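Local coordinates for putative uncharacterized protein PH0594 (Pyrococcus horikoshii, PDB 4HXF) that probably acts as an acylaminoacyl peptidase, a serine protease of the prolyl oligopeptidase family that self-compartmentalizes as a hexamer to select its substrates, at residues S115-A120 against H179-V184; K347-R352 against L402-G407; F356-L361 against N414-N419; E436-I441 against T472-T477; E567-I572 against M597-R602. All blocks are in the same frame, centred on the assembly; numbering follows the deposited sequence. Where two conformers were deposited one is given.

Interaction 1 (S115-A120 against H179-V184); sequences SRRLLA and HGDSIV
Arg117 and Asp181 meet at about a right angle, the arginine reaching out to a carboxylate whose plane is turned 45° from that of the guanidinium. A single contact joins the charges: NH2 of Arg117 donates to OD1 of Asp181 over 2.7 Å, with a bent N-H...O angle of 139°. One N-O pair carries the bridge, and the donor stands above the carboxylate plane, unlike the flat, two-pronged kind. A bend at chi3 (-71°) turns the arginine chain so that the edge of its head group faces the other segment. Along that edge NH1 gives a hydrogen bond of 3.0 Å to a water O, which in turn donates to Asp181 O, while NE is engaged by Asp114 in a second salt bridge, so two carboxylates fix how the group is turned. Two residues further along, on the same face of the strand, the contact becomes apolar. Both methyls of Leu119 take part: CD1 lies 4.0 Å from CD1 of Ile183, and CD2 approaches its CG2 branch. Trp178 touches Arg117, Leu119 and Ile183, linking the polar and apolar halves, and Leu341 of a second subunit packs on Arg117. Strands 117-124 and 182-188 are each the second of their own four-stranded antiparallel sheet; no backbone hydrogen bond joins the two segments, only side chains and a water, as between neighbouring blades of a beta-propeller.

Interaction 2 (K347-R352 against L402-G407); sequences KTFEPR and LMASKG
Phe349 lays one face of its ring over the methyl of Ala404, whose CB sits 3.7 Å from the ring centroid and 13° off the normal, a well-centred CH-pi contact. Further along the ring, CZ comes within 3.6 Å of Ser405 CA, so the ring meets the backbone of helix 398-405 in its last turn as well as a side chain. This helix belongs to the alpha/beta hydrolase domain, and the loop bearing Phe349 leads into strand 352-358 at one end of that domain's sheet. Gln401, one turn before Ser405, accepts a hydrogen bond through OE1 from the backbone N of Phe349, while Ile368 of strand 361-368 touches both Phe349 and Ala404. Ser405 places its hydroxyl between its own backbone N and carbonyl carbon (chi1 81°), from where OG donates to Leu402 O over 2.6 Å. Beyond it the helix closes in a Schellman motif: Gly407, at positive phi, is its C-prime residue, and its N bonds Ala404 O at 3.1 Å.

Interaction 3 (F356-L361 against N414-N419); sequences FKSIDL and NPRGSN
Leu361 sets its CD1 methyl over the centre of the Arg416 guanidinium, 3.5 Å from CZ, while Ile359 CD1 lies more distantly over the opposite face. Apolar groups thus lie over its faces, and its N-H groups bond along the edge. NH1 meets Asp360 OD1 at 2.9 Å in a nearly straight salt bridge (172°), using the syn lone pair of the carboxylate, and the two flat groups are close to coplanar. NH2 gives a weak bond to Ser358 O, 3.1 Å away, but its strong partner is Asp440 OD1, which the Ser358 hydroxyl also engages. Asp360 is shared too, its OD2 pairing with Arg428. Bonds on both terminal nitrogens therefore limit rotation of the arginine head. On its own side Arg416 rises from a type II turn, Pro415 to Ser418, in which Pro415 O accepts from both the N and the OG of Ser418. Its target is the type II' turn from Ser358 to Leu361, the tight hairpin joining strands 352-358 and 361-368 at the edge of the alpha/beta hydrolase sheet.

Interaction 4 (E436-I441 against T472-T477); sequences EDFQDI and TNWALT
Phe438 joins two helices of the alpha/beta hydrolase fold, meeting Trp474 and Ala475 on helix 467-478, which follows the strand and turn carrying Ser466 of the inhibitor pocket. Along helix 436-451, Asp437 comes first: its OD2 is hydrogen-bonded to Tyr467 OH, at the start of the partner helix. Phe438 then carries the packing. Its CG is anti to the backbone N (chi1 180°), which carries the ring toward helix 467-478. Trp474 presents the edge of its five-membered ring to one face of the phenyl group, a T-shaped pair with centroids 5.2 Å apart and planes at 80°. CD1 lies 3.9 Å from Phe438 CG, offset toward the rim of the ring, and NE1 is as near to CD2. Farther round the phenyl ring, CE1 touches Ala475 CB at 3.6 Å, an oblique approach. A turn later Ile441 packs on Met471, which Phe438 also touches. The indole is held from its own edge, since Trp474 NE1 donates to Gly434 O, just before helix 436-451, and Gly434 N in turn bonds Asp437 OD1.

Interaction 5 (E567-I572 against M597-R602); sequences EVYIAI and MEFFER
The backbones around Tyr569 and Phe599 stay well apart, with CA atoms 10.0 Å from each other, so only long side chains span the gap between strand 568-573 and helix 586-605. This is strand-on-helix packing in an alpha/beta hydrolase domain: the strand is the outermost of the sheet within its chain, but it pairs antiparallel with a strand of a third subunit, where Phe133 of that subunit packs on Tyr569. The rings meet obliquely, planes at 72° and centroids 5.9 Å apart. Phe599 leads with its edge, CE1 lying 3.6 Å from Tyr569 CD1. It reaches the strand because its CG is anti to the backbone N (chi1 -165°), and Leu539 of the adjacent strand touches both side chains. The phenol is tied down at its far end, where Tyr569 OH donates to Glu567 OE1 over 2.6 Å; OE1 also forms a salt bridge with Lys603 of helix 586-605, a second link between the start of the strand and the helix. On the helix itself, Arg602 NE donates to the anti lone pair of Glu598 OE1 at 3.0 Å.

Interaction 1 comes first along the chain and stands alone in the beta-propeller, its centre 45 to 51 Å from those of the other four, which lie across the chain's centre in the hydrolase domain. Interactions 2 and 3 alternate in sequence, each joining the region of strand 352-358 to residues bordering strand 409-413. Interactions 3 and 4, with centres 13 Å apart, share Asp440, so the hairpin turn is tied to helix 436-451. Helices 398-405 and 586-605 connect interactions 2 and 5, with Met403 SD 3.7 Å from Met597 CB. Interactions 3 and 5 reach opposite ends of one sheet; beyond the latter end, the sheet continues into another subunit of the hexamer.

Interaction 1 (S115-A120 against H179-V184)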
# COMPACT_ATOMS: atom_id res chain seq x y z
N SER A 115 14.14 -31.07 -28.13
CA SER A 115 14.68 -30.09 -27.17
C SER A 115 14.28 -28.65 -27.47
O SER A 115 15.00 -27.71 -27.09
CB SER A 115 16.19 -30.20 -27.03
OG SER A 115 16.65 -31.54 -26.66
N ARG A 116 13.11 -28.52 -28.05
CA ARG A 116 12.55 -27.18 -28.44
C ARG A 116 11.15 -27.01 -27.94
O ARG A 116 10.82 -26.01 -27.30
CB ARG A 116 12.62 -26.99 -29.94
CG ARG A 116 12.02 -25.65 -30.33
CD ARG A 116 12.32 -25.27 -31.75
NE ARG A 116 11.66 -23.94 -32.01
CZ ARG A 116 11.78 -23.22 -33.10
NH1 ARG A 116 12.54 -23.61 -34.08
NH2 ARG A 116 11.11 -22.06 -33.25
N ARG A 117 10.26 -27.99 -28.13
CA ARG A 117 8.93 -27.91 -27.69
C ARG A 117 8.67 -28.60 -26.35
O ARG A 117 9.32 -29.61 -26.04
CB ARG A 117 7.96 -28.51 -28.75
CG ARG A 117 7.85 -27.73 -30.05
CD ARG A 117 7.07 -28.55 -31.08
NE ARG A 117 7.88 -29.67 -31.52
CZ ARG A 117 7.42 -30.72 -32.22
NH1 ARG A 117 6.17 -30.78 -32.58
NH2 ARG A 117 8.24 -31.63 -32.69
N LEU A 118 7.80 -27.99 -25.58
CA LEU A 118 7.27 -28.58 -24.33
C LEU A 118 5.83 -28.98 -24.60
O LEU A 118 5.10 -28.33 -25.36
CB LEU A 118 7.28 -27.58 -23.17
CG LEU A 118 8.63 -27.23 -22.70
CD1 LEU A 118 8.53 -26.11 -21.62
CD2 LEU A 118 9.30 -28.46 -21.96
N LEU A 119 5.38 -30.10 -24.03
CA LEU A 119 3.96 -30.33 -23.83
C LEU A 119 3.58 -29.96 -22.45
O LEU A 119 4.17 -30.50 -21.50
CB LEU A 119 3.63 -31.80 -24.08
CG LEU A 119 2.19 -32.28 -23.78
CD1 LEU A 119 1.16 -31.51 -24.63
CD2 LEU A 119 2.03 -33.82 -23.84
N ALA A 120 2.61 -29.07 -22.27
CA ALA A 120 2.07 -28.73 -20.94
C ALA A 120 0.66 -29.23 -20.89
O ALA A 120 -0.18 -28.97 -21.79
CB ALA A 120 2.11 -27.23 -20.72
N HIS A 179 4.90 -38.89 -27.99
CA HIS A 179 5.34 -40.11 -28.64
C HIS A 179 5.93 -39.67 -29.96
O HIS A 179 5.24 -39.53 -30.99
CB HIS A 179 4.18 -41.09 -28.79
CG HIS A 179 4.61 -42.40 -29.45
ND1 HIS A 179 5.51 -43.22 -28.90
CD2 HIS A 179 4.15 -43.04 -30.64
CE1 HIS A 179 5.73 -44.27 -29.74
NE2 HIS A 179 4.88 -44.17 -30.79
N GLY A 180 7.22 -39.38 -29.91
CA GLY A 180 7.91 -38.79 -31.08
C GLY A 180 7.28 -37.42 -31.32
O GLY A 180 7.20 -36.60 -30.36
N ASP A 181 6.73 -37.17 -32.51
CA ASP A 181 6.03 -35.91 -32.87
C ASP A 181 4.51 -35.92 -32.69
O ASP A 181 3.82 -34.92 -32.96
CB ASP A 181 6.35 -35.45 -34.32
CG ASP A 181 7.70 -34.82 -34.41
OD1 ASP A 181 8.14 -34.22 -33.41
OD2 ASP A 181 8.35 -35.09 -35.43
N SER A 182 4.01 -37.05 -32.17
CA SER A 182 2.62 -37.17 -31.77
C SER A 182 2.43 -37.09 -30.31
O SER A 182 3.39 -37.07 -29.55
CB SER A 182 2.06 -38.54 -32.29
OG SER A 182 2.24 -38.61 -33.70
N ILE A 183 1.19 -36.92 -29.88
CA ILE A 183 0.86 -36.91 -28.51
C ILE A 183 -0.13 -38.09 -28.22
O ILE A 183 -1.10 -38.27 -28.95
CB ILE A 183 0.18 -35.60 -28.08
CG1 ILE A 183 1.14 -34.39 -28.32
CG2 ILE A 183 -0.26 -35.62 -26.63
CD1 ILE A 183 0.41 -33.06 -28.22
N VAL A 184 0.20 -38.92 -27.22
CA VAL A 184 -0.70 -40.02 -26.78
C VAL A 184 -1.57 -39.47 -25.68
O VAL A 184 -1.08 -38.97 -24.62
CB VAL A 184 0.05 -41.27 -26.30
CG1 VAL A 184 -0.92 -42.41 -26.04
CG2 VAL A 184 1.04 -41.74 -27.34
O HOH W 1 4.36 -32.72 -33.87

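Interaction 2 (K347-R352 against L402-G407)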
# COMPACT_ATOMS: atom_id res chain seq x y z
N LYS A 347 18.38 -39.79 17.69
CA LYS A 347 18.22 -41.23 17.77
C LYS A 347 17.07 -41.69 16.87
O LYS A 347 16.03 -41.06 16.82
CB LYS A 347 17.90 -41.59 19.21
CG LYS A 347 17.87 -43.11 19.46
CD LYS A 347 17.53 -43.44 20.91
CE LYS A 347 18.05 -44.82 21.33
NZ LYS A 347 17.06 -45.59 22.14
N THR A 348 17.26 -42.82 16.18
CA THR A 348 16.19 -43.43 15.44
C THR A 348 16.02 -44.92 15.91
O THR A 348 16.84 -45.47 16.65
CB THR A 348 16.33 -43.37 13.93
OG1 THR A 348 17.62 -43.89 13.59
CG2 THR A 348 16.13 -42.00 13.39
N PHE A 349 14.88 -45.50 15.58
CA PHE A 349 14.46 -46.83 16.05
C PHE A 349 14.14 -47.70 14.84
O PHE A 349 13.24 -47.38 14.07
CB PHE A 349 13.23 -46.68 16.93
CG PHE A 349 13.39 -45.71 18.09
CD1 PHE A 349 13.31 -44.35 17.89
CD2 PHE A 349 13.67 -46.18 19.36
CE1 PHE A 349 13.51 -43.46 18.90
CE2 PHE A 349 13.82 -45.31 20.39
CZ PHE A 349 13.73 -43.95 20.19
N GLU A 350 14.93 -48.74 14.62
CA GLU A 350 14.72 -49.67 13.50
C GLU A 350 13.60 -50.61 13.89
O GLU A 350 13.70 -51.18 14.98
CB GLU A 350 15.96 -50.55 13.31
CG GLU A 350 17.16 -49.87 12.67
CD GLU A 350 16.87 -49.23 11.34
OE1 GLU A 350 15.97 -49.68 10.55
OE2 GLU A 350 17.60 -48.22 11.09
N PRO A 351 12.60 -50.81 13.05
CA PRO A 351 11.52 -51.74 13.35
C PRO A 351 12.06 -53.17 13.30
O PRO A 351 13.06 -53.50 12.59
CB PRO A 351 10.50 -51.45 12.27
CG PRO A 351 11.17 -50.71 11.22
CD PRO A 351 12.34 -50.02 11.84
N ARG A 352 11.48 -54.00 14.13
CA ARG A 352 11.70 -55.46 14.13
C ARG A 352 10.56 -56.15 13.40
O ARG A 352 9.39 -56.05 13.87
CB ARG A 352 11.81 -55.99 15.55
CG ARG A 352 11.91 -57.54 15.57
CD ARG A 352 12.40 -58.14 16.85
NE ARG A 352 13.84 -57.95 17.00
CZ ARG A 352 14.54 -58.39 18.05
NH1 ARG A 352 13.96 -59.06 19.06
NH2 ARG A 352 15.83 -58.13 18.13
N LEU A 402 8.82 -40.49 16.43
CA LEU A 402 8.53 -39.54 17.48
C LEU A 402 7.93 -40.23 18.71
O LEU A 402 8.45 -40.03 19.82
CB LEU A 402 7.47 -38.55 16.98
CG LEU A 402 6.93 -37.51 17.97
CD1 LEU A 402 7.95 -36.60 18.65
CD2 LEU A 402 5.75 -36.74 17.29
N MET A 403 6.93 -41.09 18.52
CA MET A 403 6.34 -41.76 19.68
C MET A 403 7.21 -42.78 20.36
O MET A 403 7.23 -42.97 21.57
CB MET A 403 4.92 -42.20 19.41
CG MET A 403 3.98 -41.14 18.92
SD MET A 403 3.82 -39.71 19.98
CE MET A 403 2.80 -40.36 21.34
N ALA A 404 8.05 -43.46 19.52
CA ALA A 404 9.03 -44.34 20.10
C ALA A 404 9.97 -43.60 21.05
O ALA A 404 10.32 -44.09 22.14
CB ALA A 404 9.87 -45.04 19.00
N SER A 405 10.38 -42.41 20.60
CA SER A 405 11.27 -41.57 21.38
C SER A 405 10.62 -41.12 22.72
O SER A 405 11.34 -40.80 23.64
CB SER A 405 11.76 -40.37 20.61
OG SER A 405 10.81 -39.34 20.60
N LYS A 406 9.31 -41.07 22.76
CA LYS A 406 8.56 -40.70 23.96
C LYS A 406 8.14 -41.91 24.82
O LYS A 406 7.34 -41.74 25.75
CB LYS A 406 7.33 -39.87 23.59
CG LYS A 406 7.76 -38.61 22.88
CD LYS A 406 6.60 -37.93 22.38
CE LYS A 406 5.80 -37.27 23.54
NZ LYS A 406 6.62 -36.24 24.29
N GLY A 407 8.67 -43.09 24.55
CA GLY A 407 8.56 -44.20 25.50
C GLY A 407 7.42 -45.16 25.13
O GLY A 407 6.99 -45.96 25.98

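Interaction 3 (F356-L361 against N414-N419)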
# COMPACT_ATOMS: atom_id res chain seq x y z
N PHE A 356 3.27 -63.67 11.73
CA PHE A 356 2.22 -64.19 12.60
C PHE A 356 1.13 -64.86 11.77
O PHE A 356 0.92 -64.48 10.60
CB PHE A 356 1.67 -63.05 13.50
CG PHE A 356 0.91 -61.94 12.78
CD1 PHE A 356 1.59 -60.82 12.24
CD2 PHE A 356 -0.47 -61.98 12.68
CE1 PHE A 356 0.86 -59.85 11.58
CE2 PHE A 356 -1.20 -60.96 12.07
CZ PHE A 356 -0.51 -59.90 11.53
N LYS A 357 0.39 -65.73 12.41
CA LYS A 357 -0.71 -66.40 11.74
C LYS A 357 -2.02 -65.66 12.04
O LYS A 357 -2.28 -65.24 13.14
CB LYS A 357 -0.77 -67.86 12.14
CG LYS A 357 0.46 -68.67 11.70
CD LYS A 357 0.52 -69.98 12.43
CE LYS A 357 1.81 -70.72 12.08
NZ LYS A 357 2.80 -69.70 11.62
N SER A 358 -2.86 -65.60 11.04
CA SER A 358 -4.18 -65.04 11.20
C SER A 358 -5.18 -65.79 10.34
O SER A 358 -5.21 -65.59 9.13
CB SER A 358 -4.16 -63.58 10.87
OG SER A 358 -5.46 -63.05 11.16
N ILE A 359 -6.01 -66.57 11.00
CA ILE A 359 -7.11 -67.31 10.34
C ILE A 359 -6.34 -68.34 9.43
O ILE A 359 -5.57 -69.18 9.95
CB ILE A 359 -8.19 -66.42 9.65
CG1 ILE A 359 -8.71 -65.34 10.63
CG2 ILE A 359 -9.38 -67.32 9.16
CD1 ILE A 359 -9.70 -64.38 9.94
N ASP A 360 -6.47 -68.14 8.13
CA ASP A 360 -5.90 -68.94 7.07
C ASP A 360 -4.57 -68.42 6.50
O ASP A 360 -4.05 -69.03 5.65
CB ASP A 360 -6.96 -69.09 5.91
CG ASP A 360 -7.49 -67.76 5.33
OD1 ASP A 360 -7.46 -66.73 6.03
OD2 ASP A 360 -7.99 -67.77 4.18
N LEU A 361 -4.00 -67.32 7.00
CA LEU A 361 -2.84 -66.73 6.35
C LEU A 361 -1.71 -66.56 7.36
O LEU A 361 -1.93 -66.58 8.53
CB LEU A 361 -3.21 -65.34 5.84
CG LEU A 361 -4.21 -65.23 4.67
CD1 LEU A 361 -4.54 -63.81 4.30
CD2 LEU A 361 -3.61 -66.05 3.50
N ASN A 414 0.56 -55.56 8.02
CA ASN A 414 -0.12 -55.46 6.71
C ASN A 414 -1.25 -56.50 6.66
O ASN A 414 -1.03 -57.69 6.35
CB ASN A 414 0.89 -55.69 5.59
CG ASN A 414 1.71 -54.45 5.26
OD1 ASN A 414 1.19 -53.32 5.38
ND2 ASN A 414 2.98 -54.62 4.77
N PRO A 415 -2.47 -56.08 7.00
CA PRO A 415 -3.57 -57.09 7.00
C PRO A 415 -3.93 -57.43 5.57
O PRO A 415 -3.52 -56.70 4.61
CB PRO A 415 -4.73 -56.35 7.65
CG PRO A 415 -4.40 -54.93 7.47
CD PRO A 415 -2.89 -54.73 7.44
N ARG A 416 -4.70 -58.47 5.35
CA ARG A 416 -5.26 -58.68 4.02
C ARG A 416 -6.03 -57.46 3.56
O ARG A 416 -6.59 -56.66 4.32
CB ARG A 416 -6.16 -59.95 4.03
CG ARG A 416 -7.57 -59.76 4.70
CD ARG A 416 -8.17 -61.12 5.01
NE ARG A 416 -7.40 -61.77 6.06
CZ ARG A 416 -7.30 -63.05 6.27
NH1 ARG A 416 -8.00 -63.93 5.54
NH2 ARG A 416 -6.55 -63.50 7.23
N GLY A 417 -5.85 -57.23 2.26
CA GLY A 417 -6.22 -56.00 1.62
C GLY A 417 -5.02 -55.12 1.29
O GLY A 417 -5.14 -54.25 0.41
N SER A 418 -3.89 -55.25 2.00
CA SER A 418 -2.73 -54.41 1.79
C SER A 418 -2.11 -54.66 0.43
O SER A 418 -2.20 -55.81 -0.16
CB SER A 418 -1.68 -54.69 2.81
OG SER A 418 -2.10 -54.45 4.17
N ASN A 419 -1.43 -53.66 -0.06
CA ASN A 419 -0.46 -53.85 -1.15
C ASN A 419 0.77 -54.57 -0.72
O ASN A 419 1.06 -54.69 0.46
CB ASN A 419 -0.07 -52.48 -1.76
CG ASN A 419 0.12 -52.55 -3.28
OD1 ASN A 419 0.31 -53.63 -3.85
ND2 ASN A 419 -0.03 -51.40 -3.94

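Interaction 4 (E436-I441 against T472-T477)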
# COMPACT_ATOMS: atom_id res chain seq x y z
N GLU A 436 -12.30 -59.86 8.37
CA GLU A 436 -10.99 -60.57 8.54
C GLU A 436 -9.82 -59.60 8.70
O GLU A 436 -8.86 -59.88 9.44
CB GLU A 436 -10.74 -61.53 7.39
CG GLU A 436 -11.62 -62.74 7.30
CD GLU A 436 -13.01 -62.42 6.74
OE1 GLU A 436 -13.27 -61.46 5.96
OE2 GLU A 436 -13.93 -63.17 7.09
N ASP A 437 -9.80 -58.45 8.02
CA ASP A 437 -8.69 -57.52 8.17
C ASP A 437 -8.50 -57.02 9.59
O ASP A 437 -7.39 -56.90 10.10
CB ASP A 437 -8.63 -56.41 7.12
CG ASP A 437 -9.81 -55.37 7.18
OD1 ASP A 437 -10.83 -55.62 7.84
OD2 ASP A 437 -9.69 -54.34 6.49
N PHE A 438 -9.60 -56.71 10.27
CA PHE A 438 -9.55 -56.35 11.65
C PHE A 438 -9.06 -57.48 12.53
O PHE A 438 -8.26 -57.27 13.41
CB PHE A 438 -10.93 -55.89 12.12
CG PHE A 438 -10.98 -55.49 13.61
CD1 PHE A 438 -10.08 -54.55 14.11
CD2 PHE A 438 -11.92 -56.01 14.43
CE1 PHE A 438 -10.12 -54.17 15.48
CE2 PHE A 438 -11.98 -55.67 15.76
CZ PHE A 438 -11.09 -54.76 16.27
N GLN A 439 -9.47 -58.69 12.21
CA GLN A 439 -8.94 -59.87 12.89
C GLN A 439 -7.48 -59.99 12.72
O GLN A 439 -6.76 -60.42 13.66
CB GLN A 439 -9.69 -61.15 12.43
CG GLN A 439 -11.20 -61.12 12.82
CD GLN A 439 -11.48 -60.94 14.34
OE1 GLN A 439 -10.87 -61.61 15.17
NE2 GLN A 439 -12.38 -60.00 14.70
N ASP A 440 -6.97 -59.69 11.51
CA ASP A 440 -5.51 -59.76 11.27
C ASP A 440 -4.76 -58.80 12.19
O ASP A 440 -3.71 -59.13 12.75
CB ASP A 440 -5.15 -59.40 9.82
CG ASP A 440 -5.66 -60.43 8.77
OD1 ASP A 440 -5.92 -61.58 9.10
OD2 ASP A 440 -5.84 -59.95 7.64
N ILE A 441 -5.30 -57.60 12.38
CA ILE A 441 -4.70 -56.58 13.26
C ILE A 441 -4.69 -57.10 14.73
O ILE A 441 -3.64 -57.16 15.35
CB ILE A 441 -5.42 -55.23 13.11
CG1 ILE A 441 -5.10 -54.67 11.70
CG2 ILE A 441 -4.92 -54.28 14.23
CD1 ILE A 441 -6.10 -53.52 11.36
N THR A 472 -9.62 -47.51 13.25
CA THR A 472 -9.57 -47.00 14.60
C THR A 472 -10.99 -46.84 15.14
O THR A 472 -11.31 -47.27 16.25
CB THR A 472 -8.83 -45.63 14.67
OG1 THR A 472 -7.45 -45.84 14.30
CG2 THR A 472 -8.84 -45.01 16.07
N ASN A 473 -11.84 -46.18 14.35
CA ASN A 473 -13.28 -46.06 14.72
C ASN A 473 -13.90 -47.42 15.03
O ASN A 473 -14.59 -47.71 16.03
CB ASN A 473 -14.11 -45.40 13.60
CG ASN A 473 -13.72 -43.98 13.28
OD1 ASN A 473 -13.06 -43.28 14.07
ND2 ASN A 473 -14.19 -43.51 12.08
N TRP A 474 -13.65 -48.35 14.09
CA TRP A 474 -14.21 -49.69 14.15
C TRP A 474 -13.74 -50.43 15.33
O TRP A 474 -14.50 -51.00 16.12
CB TRP A 474 -13.83 -50.40 12.88
CG TRP A 474 -14.49 -51.76 12.71
CD1 TRP A 474 -13.83 -52.94 12.67
CD2 TRP A 474 -15.90 -52.08 12.38
NE1 TRP A 474 -14.67 -53.98 12.47
CE2 TRP A 474 -15.97 -53.52 12.28
CE3 TRP A 474 -17.08 -51.35 12.27
CZ2 TRP A 474 -17.10 -54.16 11.92
CZ3 TRP A 474 -18.25 -52.00 11.98
CH2 TRP A 474 -18.30 -53.38 11.81
N ALA A 475 -12.43 -50.38 15.58
CA ALA A 475 -11.80 -51.07 16.69
C ALA A 475 -12.40 -50.63 18.04
O ALA A 475 -12.68 -51.46 18.95
CB ALA A 475 -10.31 -50.76 16.71
N LEU A 476 -12.69 -49.33 18.15
CA LEU A 476 -13.21 -48.85 19.44
C LEU A 476 -14.66 -49.25 19.61
O LEU A 476 -15.18 -49.34 20.73
CB LEU A 476 -13.10 -47.33 19.55
CG LEU A 476 -11.81 -46.82 20.20
CD1 LEU A 476 -10.51 -47.47 19.84
CD2 LEU A 476 -11.83 -45.26 20.29
N THR A 477 -15.33 -49.55 18.51
CA THR A 477 -16.70 -50.05 18.58
C THR A 477 -16.81 -51.56 18.69
O THR A 477 -17.83 -52.10 19.10
CB THR A 477 -17.59 -49.67 17.37
OG1 THR A 477 -17.17 -50.35 16.20
CG2 THR A 477 -17.74 -48.15 17.14

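Interaction 5 (E567-I572 against M597-R602)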
# COMPACT_ATOMS: atom_id res chain seq x y z
N GLU A 567 -16.76 -39.69 25.82
CA GLU A 567 -15.65 -38.77 25.84
C GLU A 567 -15.00 -38.77 24.47
O GLU A 567 -14.27 -39.70 24.10
CB GLU A 567 -14.62 -39.22 26.92
CG GLU A 567 -13.48 -38.21 26.95
CD GLU A 567 -12.35 -38.48 27.96
OE1 GLU A 567 -11.41 -37.68 27.95
OE2 GLU A 567 -12.40 -39.44 28.77
N VAL A 568 -15.18 -37.70 23.73
CA VAL A 568 -14.72 -37.55 22.36
C VAL A 568 -14.41 -36.08 22.11
O VAL A 568 -15.04 -35.21 22.77
CB VAL A 568 -15.71 -38.15 21.36
CG1 VAL A 568 -17.05 -37.41 21.43
CG2 VAL A 568 -15.04 -38.23 19.93
N TYR A 569 -13.45 -35.83 21.22
CA TYR A 569 -12.97 -34.53 20.91
C TYR A 569 -12.79 -34.48 19.39
O TYR A 569 -12.48 -35.54 18.83
CB TYR A 569 -11.61 -34.27 21.55
CG TYR A 569 -11.60 -34.52 23.03
CD1 TYR A 569 -11.33 -35.83 23.54
CD2 TYR A 569 -11.89 -33.49 23.93
CE1 TYR A 569 -11.36 -36.04 24.90
CE2 TYR A 569 -11.98 -33.73 25.29
CZ TYR A 569 -11.66 -35.00 25.78
OH TYR A 569 -11.72 -35.18 27.16
N ILE A 570 -12.92 -33.32 18.82
CA ILE A 570 -12.68 -33.12 17.37
C ILE A 570 -11.86 -31.90 17.06
O ILE A 570 -12.11 -30.79 17.57
CB ILE A 570 -13.94 -33.32 16.47
CG1 ILE A 570 -13.58 -33.38 15.02
CG2 ILE A 570 -14.98 -32.21 16.74
CD1 ILE A 570 -14.77 -33.67 14.09
N ALA A 571 -10.79 -32.15 16.24
CA ALA A 571 -9.92 -31.08 15.75
C ALA A 571 -10.18 -30.97 14.26
O ALA A 571 -9.92 -31.97 13.55
CB ALA A 571 -8.42 -31.37 16.09
N ILE A 572 -10.66 -29.83 13.79
CA ILE A 572 -11.03 -29.60 12.40
C ILE A 572 -10.07 -28.58 11.84
O ILE A 572 -10.06 -27.39 12.19
CB ILE A 572 -12.47 -29.14 12.19
CG1 ILE A 572 -13.41 -30.17 12.86
CG2 ILE A 572 -12.75 -28.99 10.69
CD1 ILE A 572 -14.89 -29.69 12.89
N MET A 597 0.63 -36.13 19.90
CA MET A 597 1.45 -36.64 20.97
C MET A 597 0.82 -36.37 22.33
O MET A 597 0.86 -37.26 23.18
CB MET A 597 2.95 -36.20 20.83
CG MET A 597 3.23 -34.74 20.98
SD MET A 597 4.83 -34.23 20.15
CE MET A 597 5.48 -33.62 21.68
N GLU A 598 0.23 -35.21 22.51
CA GLU A 598 -0.35 -34.92 23.80
C GLU A 598 -1.60 -35.70 24.15
O GLU A 598 -1.81 -36.07 25.30
CB GLU A 598 -0.64 -33.43 23.98
CG GLU A 598 0.63 -32.58 24.05
CD GLU A 598 1.57 -33.01 25.17
OE1 GLU A 598 1.04 -33.30 26.29
OE2 GLU A 598 2.83 -33.12 24.94
N PHE A 599 -2.40 -36.04 23.15
CA PHE A 599 -3.59 -36.90 23.38
C PHE A 599 -3.16 -38.25 23.89
O PHE A 599 -3.65 -38.74 24.88
CB PHE A 599 -4.47 -36.99 22.17
CG PHE A 599 -5.82 -37.54 22.45
CD1 PHE A 599 -6.78 -36.72 23.03
CD2 PHE A 599 -6.12 -38.90 22.20
CE1 PHE A 599 -8.05 -37.22 23.27
CE2 PHE A 599 -7.35 -39.41 22.55
CZ PHE A 599 -8.33 -38.56 23.06
N PHE A 600 -2.13 -38.86 23.27
CA PHE A 600 -1.65 -40.13 23.79
C PHE A 600 -0.95 -40.01 25.14
O PHE A 600 -1.18 -40.84 26.00
CB PHE A 600 -0.73 -40.85 22.78
CG PHE A 600 -1.48 -41.60 21.70
CD1 PHE A 600 -1.24 -41.36 20.35
CD2 PHE A 600 -2.51 -42.50 22.02
CE1 PHE A 600 -1.86 -42.16 19.37
CE2 PHE A 600 -3.22 -43.19 20.99
CZ PHE A 600 -2.88 -43.00 19.70
N GLU A 601 -0.18 -38.93 25.38
CA GLU A 601 0.44 -38.68 26.70
C GLU A 601 -0.66 -38.66 27.80
O GLU A 601 -0.42 -39.19 28.86
CB GLU A 601 1.20 -37.36 26.68
CG GLU A 601 2.54 -37.43 25.86
CD GLU A 601 3.59 -38.24 26.55
OE1 GLU A 601 3.74 -39.39 26.25
OE2 GLU A 601 4.18 -37.74 27.47
N ARG A 602 -1.77 -37.98 27.50
CA ARG A 602 -2.78 -37.66 28.49
C ARG A 602 -3.96 -38.64 28.55
O ARG A 602 -4.82 -38.48 29.49
CB ARG A 602 -3.24 -36.21 28.35
CG ARG A 602 -2.11 -35.20 28.56
CD ARG A 602 -2.43 -33.83 28.00
NE ARG A 602 -1.28 -32.95 28.11
CZ ARG A 602 -1.00 -32.12 29.12
NH1 ARG A 602 -1.76 -32.01 30.21
NH2 ARG A 602 0.10 -31.33 29.00